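Local coordinates for protein heme peroxidase (PDB 2GVK) that is a dye-decolorizing (DyP-type) heme peroxidase, which probably uses hydrogen peroxide to oxidise dyes and related substrates at a heme, at residues Y30-S35 and T77-D82. Numbering follows the deposited sequence.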
loop_
_atom_site.group_PDB
_atom_site.type_symbol
_atom_site.label_atom_id
_atom_site.label_comp_id
_atom_site.label_asym_id
_atom_site.label_seq_id
_atom_site.Cartn_x
_atom_site.Cartn_y
_atom_site.Cartn_z
ATOM N N TYR A 30 -15.592 -19.999 24.565
ATOM C CA TYR A 30 -15.885 -21.413 24.667
ATOM C C TYR A 30 -16.182 -21.788 26.109
ATOM O O TYR A 30 -15.577 -21.242 27.035
ATOM C CB TYR A 30 -14.669 -22.226 24.254
ATOM C CG TYR A 30 -14.362 -22.297 22.775
ATOM C CD1 TYR A 30 -15.247 -22.876 21.902
ATOM C CD2 TYR A 30 -13.074 -22.030 22.308
ATOM C CE1 TYR A 30 -14.908 -23.092 20.558
ATOM C CE2 TYR A 30 -12.736 -22.236 20.976
ATOM C CZ TYR A 30 -13.662 -22.762 20.112
ATOM O OH TYR A 30 -13.319 -23.029 18.807
ATOM N N ASN A 31 -17.029 -22.796 26.297
ATOM C CA ASN A 31 -17.097 -23.513 27.558
ATOM C C ASN A 31 -16.388 -24.851 27.402
ATOM O O ASN A 31 -16.400 -25.440 26.335
ATOM C CB ASN A 31 -18.536 -23.770 27.971
ATOM C CG ASN A 31 -19.121 -22.651 28.814
ATOM O OD1 ASN A 31 -18.419 -21.735 29.241
ATOM N ND2 ASN A 31 -20.440 -22.720 29.047
ATOM N N LEU A 32 -15.769 -25.316 28.476
ATOM C CA LEU A 32 -15.164 -26.632 28.496
ATOM C C LEU A 32 -16.223 -27.705 28.583
ATOM O O LEU A 32 -17.229 -27.525 29.244
ATOM C CB LEU A 32 -14.227 -26.769 29.702
ATOM C CG LEU A 32 -13.073 -25.777 29.784
ATOM C CD1 LEU A 32 -12.327 -25.990 31.074
ATOM C CD2 LEU A 32 -12.154 -25.921 28.591
ATOM N N THR A 33 -15.943 -28.854 27.971
ATOM C CA THR A 33 -16.767 -30.052 28.152
ATOM C C THR A 33 -16.156 -30.954 29.218
ATOM O O THR A 33 -15.011 -30.762 29.626
ATOM C CB THR A 33 -16.856 -30.874 26.869
ATOM O OG1 THR A 33 -15.575 -31.471 26.586
ATOM C CG2 THR A 33 -17.292 -30.022 25.712
ATOM N N ASP A 34 -16.881 -32.015 29.568
ATOM C CA ASP A 34 -16.407 -32.965 30.570
ATOM C C ASP A 34 -15.723 -34.178 29.938
ATOM O O ASP A 34 -15.608 -35.225 30.558
ATOM C CB ASP A 34 -17.566 -33.429 31.452
ATOM C CG ASP A 34 -17.890 -32.443 32.547
ATOM O OD1 ASP A 34 -17.084 -31.517 32.780
ATOM O OD2 ASP A 34 -18.941 -32.613 33.209
ATOM N N SER A 35 -15.249 -34.034 28.727
ATOM C CA SER A 35 -14.604 -35.161 28.051
ATOM C C SER A 35 -13.276 -35.534 28.738
ATOM O O SER A 35 -12.648 -34.707 29.372
ATOM C CB SER A 35 -14.360 -34.851 26.599
ATOM O OG SER A 35 -13.128 -34.195 26.407
ATOM N N THR A 77 -9.219 -22.761 37.764
ATOM C CA THR A 77 -9.052 -23.636 38.904
ATOM C C THR A 77 -9.243 -25.114 38.505
ATOM O O THR A 77 -8.532 -25.994 38.993
ATOM C CB THR A 77 -10.003 -23.222 40.046
ATOM O OG1 THR A 77 -9.506 -22.020 40.637
ATOM C CG2 THR A 77 -10.087 -24.286 41.104
ATOM N N ARG A 78 -10.156 -25.376 37.589
ATOM C CA ARG A 78 -10.345 -26.735 37.079
ATOM C C ARG A 78 -9.116 -27.238 36.319
ATOM O O ARG A 78 -8.639 -28.356 36.555
ATOM C CB ARG A 78 -11.546 -26.815 36.160
ATOM C CG ARG A 78 -11.642 -28.174 35.486
ATOM C CD ARG A 78 -12.712 -28.264 34.466
ATOM N NE ARG A 78 -12.596 -29.513 33.700
ATOM C CZ ARG A 78 -13.383 -29.838 32.689
ATOM N NH1 ARG A 78 -14.373 -29.033 32.344
ATOM N NH2 ARG A 78 -13.202 -30.986 32.044
ATOM N N LEU A 79 -8.604 -26.411 35.418
ATOM C CA LEU A 79 -7.514 -26.811 34.551
ATOM C C LEU A 79 -6.183 -26.862 35.261
ATOM O O LEU A 79 -5.359 -27.737 34.973
ATOM C CB LEU A 79 -7.388 -25.837 33.360
ATOM C CG LEU A 79 -8.544 -25.805 32.355
ATOM C CD1 LEU A 79 -8.507 -24.556 31.529
ATOM C CD2 LEU A 79 -8.495 -27.068 31.469
ATOM N N PHE A 80 -5.944 -25.879 36.149
ATOM C CA PHE A 80 -4.625 -25.627 36.726
ATOM C C PHE A 80 -4.705 -25.472 38.253
ATOM O O PHE A 80 -4.382 -24.424 38.793
ATOM C CB PHE A 80 -4.024 -24.338 36.112
ATOM C CG PHE A 80 -4.157 -24.256 34.595
ATOM C CD1 PHE A 80 -3.574 -25.206 33.790
ATOM C CD2 PHE A 80 -4.850 -23.202 33.994
ATOM C CE1 PHE A 80 -3.701 -25.140 32.389
ATOM C CE2 PHE A 80 -4.962 -23.129 32.611
ATOM C CZ PHE A 80 -4.390 -24.118 31.817
ATOM N N PRO A 81 -5.111 -26.526 38.944
ATOM C CA PRO A 81 -5.305 -26.458 40.405
ATOM C C PRO A 81 -4.048 -26.102 41.223
ATOM O O PRO A 81 -4.171 -25.638 42.358
ATOM C CB PRO A 81 -5.772 -27.864 40.753
ATOM C CG PRO A 81 -5.291 -28.713 39.635
ATOM C CD PRO A 81 -5.368 -27.871 38.426
ATOM N N ASP A 82 -2.867 -26.326 40.673
ATOM C CA ASP A 82 -1.635 -26.158 41.459
ATOM C C ASP A 82 -0.782 -24.965 41.025
ATOM O O ASP A 82 0.320 -24.791 41.515
ATOM C CB ASP A 82 -0.806 -27.441 41.394
ATOM C CG ASP A 82 -1.387 -28.561 42.270
ATOM O OD1 ASP A 82 -2.603 -28.512 42.583
ATOM O OD2 ASP A 82 -0.635 -29.456 42.671
#
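Arg78 reaches from the last turn of helix 73-79 to the backbone just past the end of strand 24-32. Its guanidinium holds the carbonyl oxygen of Thr33 end-on, with both terminal nitrogens on one atom. The bond from Arg78 NH2 to Thr33 O is the shorter, at 3.0 Å, with an N-H...O angle of 153°. Arg78 NH1 to Thr33 O is 3.3 Å and more bent, and this nitrogen stands above the carbonyl plane. The oxygen lies nearly in the guanidinium plane. Arg78 spans the gap because its chain is extended from CG to NE, with CG anti to the backbone N (chi1 173°).

The tighter, apolar side lies at Leu32 and Leu79. They meet tip to tip, with Leu32 CD1 4.0 Å from Leu79 CG. Both also pack on Val42 of helix 38-59. Leu32 runs past Arg78 in the opposite direction, and Leu32 CB comes within 3.5 Å of Arg78 NH1.

The exposed side is looser. Asp34 OD1 is 3.7 Å from Arg78 NH1, a long and doubtful salt bridge, since Asp34 is modelled in two conformers. The carboxylate and guanidinium planes are 67° apart. The oxygen sits well off the guanidinium plane, so the pull is one of charge alone. The hydroxyl of Thr33 faces elsewhere, bonded to Gly134 O.

The contact joins the end of strand 24-32 and the loop after it to the C-terminal end of helix 73-79, within the N-terminal DyP-type region. Its chemistry implies that the directional part is the pair of hydrogen bonds to one backbone carbonyl, while Asp34 probably adds at most a weak, solvent-screened attraction.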